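Local coordinates for SusD superfamily protein (Bacteroides thetaiotaomicron, PDB 3MCX), which is of unknown function but, as a zinc-binding SusD-family protein of the outer membrane, probably helps capture glycans for uptake, at residues H38-D43 and N89-V94; L82-P87 and P460-E465. One frame throughout, in Å; residues are numbered along the deposited sequence.

Overall arrangement
Both contacts are buried, lie on the same side of the chain's centre and share helix 81-106, with about 12 Å between their centres. Contact 1 is the deeper, about 13 Å from the chain centre, where the loop after helix 21-36 packs an aromatic ring on residues 89-94; contact 2, at about 19 Å, sets the C-terminal proline-rich run on the first turns of that helix. They meet directly: Ser39 OG lies 3.4 Å from Leu86 CB. Their chemistry differs accordingly. In contact 1 a tyrosine ring carries a polar tip into the helical core, whereas contact 2 is mainly aliphatic, isoleucine and valine against prolines and a proline carbonyl, and reaches an exposed serine.

Contact 1: H38-D43 and N89-V94; sequences HSYYGD and NTVYKV
Tyr40 lays its ring against Val91 and Val94 of helix 81-106. Its CB starts the contact at Thr90 CG2, 4.0 Å away. With CG anti to the backbone N (chi1 -159°), the ring is carried across the helix surface, where Val91 CG2 sits over its face, 3.5 Å from the centroid and 1° off the ring normal. That methyl is equally far from all six ring carbons, as expected of a centred CH-pi contact. Val94 CG2 instead meets the edge, near the ring plane, 3.8 Å from Tyr40 CD2. At the tip, Tyr40 OH passes Val91 CG1 at 4.0 Å and is hydrogen-bonded to Ser132 and Asn135 of helix 115-140.

Nearer the loop's start, Ser39 CB approaches Thr90 OG1 to 3.4 Å, while that hydroxyl bonds to Leu86 O within its own helix. The loop is braced internally by Asp43: OD2 takes a nearly straight bond (173°) from His38 ND1, at 2.6 Å, and OD1 accepts from Ser39 N through its syn lone pair. Replacing Tyr40 by an alanine would probably open a gap beside Val91 and Val94 and cost Ser132 and Asn135 their shared hydroxyl partner. The chemistry therefore implies a join between the loop and two helices of the SusD fold, apolar along the ring and polar at its tip, at the cost of a buried Ser39 O that has no partner in the model.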
loop_
_atom_site.group_PDB
_atom_site.type_symbol
_atom_site.label_atom_id
_atom_site.label_comp_id
_atom_site.label_asym_id
_atom_site.label_seq_id
_atom_site.Cartn_x
_atom_site.Cartn_y
_atom_site.Cartn_z
ATOM N N HIS A 38 9.923 6.008 8.888
ATOM C CA HIS A 38 8.844 6.860 9.278
ATOM C C HIS A 38 8.511 7.849 8.160
ATOM O O HIS A 38 9.411 8.413 7.536
ATOM C CB HIS A 38 9.222 7.523 10.604
ATOM C CG HIS A 38 8.241 8.533 11.114
ATOM N ND1 HIS A 38 6.892 8.260 11.258
ATOM C CD2 HIS A 38 8.435 9.785 11.585
ATOM C CE1 HIS A 38 6.293 9.333 11.757
ATOM N NE2 HIS A 38 7.203 10.273 11.952
ATOM N N SER A 39 7.204 8.003 7.934
ATOM C CA SER A 39 6.609 8.940 6.987
ATOM C C SER A 39 6.568 8.393 5.578
ATOM O O SER A 39 5.955 9.020 4.716
ATOM C CB SER A 39 7.248 10.338 7.025
ATOM O OG SER A 39 7.391 10.840 8.355
ATOM N N TYR A 40 7.189 7.243 5.334
ATOM C CA TYR A 40 6.988 6.537 4.084
ATOM C C TYR A 40 6.254 5.204 4.379
ATOM O O TYR A 40 5.164 5.242 4.904
ATOM C CB TYR A 40 8.296 6.379 3.304
ATOM C CG TYR A 40 8.141 6.107 1.792
ATOM C CD1 TYR A 40 6.961 5.589 1.252
ATOM C CD2 TYR A 40 9.192 6.373 0.913
ATOM C CE1 TYR A 40 6.832 5.332 -0.087
ATOM C CE2 TYR A 40 9.058 6.098 -0.455
ATOM C CZ TYR A 40 7.874 5.578 -0.921
ATOM O OH TYR A 40 7.747 5.303 -2.270
ATOM N N TYR A 41 6.862 4.053 4.087
ATOM C CA TYR A 41 6.139 2.797 4.277
ATOM C C TYR A 41 6.114 2.330 5.745
ATOM O O TYR A 41 5.342 1.427 6.078
ATOM C CB TYR A 41 6.734 1.711 3.402
ATOM C CG TYR A 41 6.291 1.687 1.974
ATOM C CD1 TYR A 41 4.986 1.415 1.640
ATOM C CD2 TYR A 41 7.195 1.907 0.957
ATOM C CE1 TYR A 41 4.574 1.325 0.308
ATOM C CE2 TYR A 41 6.790 1.826 -0.376
ATOM C CZ TYR A 41 5.491 1.550 -0.703
ATOM O OH TYR A 41 5.105 1.453 -2.034
ATOM N N GLY A 42 6.914 2.923 6.624
ATOM C CA GLY A 42 6.817 2.616 8.049
ATOM C C GLY A 42 5.416 2.785 8.607
ATOM O O GLY A 42 5.020 2.073 9.535
ATOM N N ASP A 43 4.687 3.781 8.097
ATOM C CA ASP A 43 3.420 4.217 8.718
ATOM C C ASP A 43 2.468 4.860 7.726
ATOM O O ASP A 43 1.522 4.185 7.305
ATOM C CB ASP A 43 3.677 5.036 9.995
ATOM C CG ASP A 43 4.913 5.896 9.875
ATOM O OD1 ASP A 43 5.040 6.563 8.846
ATOM O OD2 ASP A 43 5.725 5.928 10.827
ATOM N N ASN A 89 7.447 15.181 1.704
ATOM C CA ASN A 89 8.863 15.491 1.639
ATOM C C ASN A 89 9.683 14.196 1.656
ATOM O O ASN A 89 10.729 14.109 1.033
ATOM C CB ASN A 89 9.312 16.383 2.796
ATOM C CG ASN A 89 8.938 17.843 2.613
ATOM O OD1 ASN A 89 8.622 18.285 1.508
ATOM N ND2 ASN A 89 9.051 18.606 3.681
ATOM N N THR A 90 9.225 13.203 2.411
ATOM C CA THR A 90 9.996 11.964 2.549
ATOM C C THR A 90 10.022 11.210 1.233
ATOM O O THR A 90 11.075 10.664 0.852
ATOM C CB THR A 90 9.462 11.105 3.707
ATOM O OG1 THR A 90 9.434 11.908 4.906
ATOM C CG2 THR A 90 10.305 9.834 3.922
ATOM N N VAL A 91 8.874 11.114 0.535
ATOM C CA VAL A 91 8.859 10.410 -0.746
ATOM C C VAL A 91 9.669 11.168 -1.779
ATOM O O VAL A 91 10.415 10.560 -2.558
ATOM C CB VAL A 91 7.437 10.036 -1.199
ATOM C CG1 VAL A 91 7.512 9.323 -2.547
ATOM C CG2 VAL A 91 6.781 9.120 -0.164
ATOM N N TYR A 92 9.597 12.497 -1.775
ATOM C CA TYR A 92 10.444 13.268 -2.692
ATOM C C TYR A 92 11.936 13.088 -2.387
ATOM O O TYR A 92 12.766 13.132 -3.271
ATOM C CB TYR A 92 10.037 14.752 -2.752
ATOM C CG TYR A 92 8.971 14.989 -3.781
ATOM C CD1 TYR A 92 9.265 14.849 -5.115
ATOM C CD2 TYR A 92 7.654 15.288 -3.408
ATOM C CE1 TYR A 92 8.288 15.019 -6.068
ATOM C CE2 TYR A 92 6.681 15.452 -4.345
ATOM C CZ TYR A 92 6.997 15.311 -5.685
ATOM O OH TYR A 92 5.992 15.420 -6.621
ATOM N N LYS A 93 12.298 12.917 -1.112
ATOM C CA LYS A 93 13.693 12.641 -0.769
ATOM C C LYS A 93 14.136 11.321 -1.406
ATOM O O LYS A 93 15.236 11.243 -1.948
ATOM C CB LYS A 93 13.893 12.602 0.757
ATOM C CG LYS A 93 15.353 12.508 1.200
ATOM C CD LYS A 93 15.371 12.638 2.750
ATOM C CE LYS A 93 16.747 12.430 3.363
ATOM N NZ LYS A 93 16.568 12.399 4.871
ATOM N N VAL A 94 13.287 10.294 -1.318
ATOM C CA VAL A 94 13.604 9.029 -1.966
ATOM C C VAL A 94 13.757 9.251 -3.478
ATOM O O VAL A 94 14.713 8.751 -4.074
ATOM C CB VAL A 94 12.571 7.955 -1.692
ATOM C CG1 VAL A 94 12.767 6.746 -2.643
ATOM C CG2 VAL A 94 12.664 7.506 -0.213
#

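Contact 2: L82-P87 and P460-E465; sequences LNIVLP and PIPQSE
Ile84 carries most of this contact, fitting its two branches against Pro460 and Pro462. The shorter branch does the closest work: CG2 lies 3.3 Å from Pro460 O and 3.6 Å from Pro462 CA. Ile84 CG2 also lies 3.7 Å from Pro462 CG, in the proline ring. The longer branch turns to Pro460, Ile84 CD1 lying against both the carbonyl O and, at 3.8 Å, the CD of Pro460, and the two side chains cross at about a right angle. The first torsion sets CG2, anti to the backbone N, on the Pro462 side, while CG1 (chi1 -65°), beside that N, leads CD1 to Pro460. Ile461, between the prolines, has its CB directed away, and its side chain packs on Trp88.

Val85 extends the contact more loosely. Its CG2 is 4.2 Å from Pro462 CB, and its CG1 is 4.3 Å from Ser464 OG, on the more exposed side of the contact. The nearest CA atoms across the contact are those of Val85 and Pro462, 5.3 Å apart.

In the next shell, helix 81-106 has a wider pi-type turn at residues 82-85 and a kink where Pro87 N makes no bond to the preceding turn. Tyr71 OH bonds to Asn83 O just before Ile84. On the opposing segment, Pro462 occupies the N-cap position of helix 463-468, Ile461 N is held by Gln474 OE1, and Glu465 OE2 bonds to Trp88 NE1, tying the two helices together one turn further on. The segments thus meet through van der Waals contact, mostly methyls on proline rings with one methyl close against a carbonyl oxygen, while the polar bonds around it probably help hold the C-terminal segment and the start of helix 81-106 in place.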
loop_
_atom_site.group_PDB
_atom_site.type_symbol
_atom_site.label_atom_id
_atom_site.label_comp_id
_atom_site.label_asym_id
_atom_site.label_seq_id
_atom_site.Cartn_x
_atom_site.Cartn_y
_atom_site.Cartn_z
ATOM N N LEU A 82 2.765 15.862 10.425
ATOM C CA LEU A 82 2.807 14.427 10.458
ATOM C C LEU A 82 2.196 13.779 9.231
ATOM O O LEU A 82 2.710 12.777 8.714
ATOM C CB LEU A 82 2.140 13.903 11.724
ATOM C CG LEU A 82 2.283 12.416 12.001
ATOM C CD1 LEU A 82 3.663 12.091 12.564
ATOM C CD2 LEU A 82 1.184 11.899 12.970
ATOM N N ASN A 83 1.084 14.340 8.765
ATOM C CA ASN A 83 0.275 13.647 7.782
ATOM C C ASN A 83 0.341 14.161 6.373
ATOM O O ASN A 83 -0.124 13.485 5.458
ATOM C CB ASN A 83 -1.161 13.661 8.279
ATOM C CG ASN A 83 -1.310 12.912 9.593
ATOM O OD1 ASN A 83 -0.780 11.809 9.709
ATOM N ND2 ASN A 83 -2.012 13.487 10.562
ATOM N N ILE A 84 0.911 15.335 6.182
ATOM C CA ILE A 84 1.004 15.953 4.853
ATOM C C ILE A 84 2.431 16.364 4.525
ATOM O O ILE A 84 2.986 15.890 3.521
ATOM C CB ILE A 84 0.046 17.144 4.742
ATOM C CG1 ILE A 84 -1.429 16.708 4.846
ATOM C CG2 ILE A 84 0.269 17.949 3.445
ATOM C CD1 ILE A 84 -1.923 15.780 3.723
ATOM N N VAL A 85 3.049 17.189 5.355
ATOM C CA VAL A 85 4.389 17.677 5.041
ATOM C C VAL A 85 5.395 16.520 5.013
ATOM O O VAL A 85 6.160 16.364 4.070
ATOM C CB VAL A 85 4.852 18.745 6.046
ATOM C CG1 VAL A 85 6.251 19.262 5.723
ATOM C CG2 VAL A 85 3.887 19.945 6.050
ATOM N N LEU A 86 5.421 15.700 6.066
ATOM C CA LEU A 86 6.416 14.634 6.118
ATOM C C LEU A 86 6.208 13.578 5.013
ATOM O O LEU A 86 7.183 13.197 4.356
ATOM C CB LEU A 86 6.428 14.015 7.539
ATOM C CG LEU A 86 7.186 14.833 8.574
ATOM C CD1 LEU A 86 6.982 14.204 9.948
ATOM C CD2 LEU A 86 8.697 14.947 8.231
ATOM N N PRO A 87 4.972 13.091 4.794
ATOM C CA PRO A 87 4.824 12.100 3.719
ATOM C C PRO A 87 5.176 12.597 2.333
ATOM O O PRO A 87 5.716 11.838 1.545
ATOM C CB PRO A 87 3.360 11.650 3.853
ATOM C CG PRO A 87 3.025 11.928 5.327
ATOM C CD PRO A 87 3.755 13.191 5.624
ATOM N N PRO A 460 -4.517 17.515 0.645
ATOM C CA PRO A 460 -3.960 18.812 0.334
ATOM C C PRO A 460 -2.454 18.754 0.099
ATOM O O PRO A 460 -1.758 18.055 0.801
ATOM C CB PRO A 460 -4.282 19.667 1.568
ATOM C CG PRO A 460 -4.379 18.664 2.639
ATOM C CD PRO A 460 -4.898 17.394 2.060
ATOM N N ILE A 461 -2.013 19.503 -0.891
ATOM C CA ILE A 461 -0.607 19.734 -1.133
ATOM C C ILE A 461 -0.077 20.473 0.121
ATOM O O ILE A 461 -0.739 21.339 0.643
ATOM C CB ILE A 461 -0.424 20.619 -2.372
ATOM C CG1 ILE A 461 -1.073 19.996 -3.643
ATOM C CG2 ILE A 461 1.086 20.984 -2.624
ATOM C CD1 ILE A 461 -0.601 18.619 -4.012
ATOM N N PRO A 462 1.132 20.132 0.593
ATOM C CA PRO A 462 1.636 20.799 1.792
ATOM C C PRO A 462 1.642 22.301 1.639
ATOM O O PRO A 462 2.044 22.853 0.601
ATOM C CB PRO A 462 3.075 20.256 1.927
ATOM C CG PRO A 462 3.091 18.977 1.211
ATOM C CD PRO A 462 2.008 19.036 0.142
ATOM N N GLN A 463 1.269 23.010 2.706
ATOM C CA GLN A 463 1.271 24.440 2.679
ATOM C C GLN A 463 2.668 25.009 2.422
ATOM O O GLN A 463 2.803 26.063 1.829
ATOM C CB GLN A 463 0.724 25.066 3.989
ATOM C CG GLN A 463 0.442 26.517 3.925
ATOM C CD GLN A 463 -0.637 26.872 2.934
ATOM O OE1 GLN A 463 -1.601 26.103 2.793
ATOM N NE2 GLN A 463 -0.520 28.027 2.281
ATOM N N SER A 464 3.687 24.264 2.858
ATOM C CA SER A 464 5.083 24.655 2.603
ATOM C C SER A 464 5.305 24.839 1.100
ATOM O O SER A 464 5.947 25.802 0.680
ATOM C CB SER A 464 6.020 23.577 3.143
ATOM O OG SER A 464 5.661 22.288 2.749
ATOM N N GLU A 465 4.772 23.918 0.301
ATOM C CA GLU A 465 4.871 24.063 -1.167
ATOM C C GLU A 465 4.095 25.219 -1.726
ATOM O O GLU A 465 4.558 25.943 -2.609
ATOM C CB GLU A 465 4.431 22.766 -1.866
ATOM C CG GLU A 465 5.296 21.593 -1.581
ATOM C CD GLU A 465 6.669 21.641 -2.258
ATOM O OE1 GLU A 465 6.924 22.376 -3.237
ATOM O OE2 GLU A 465 7.518 20.946 -1.716
#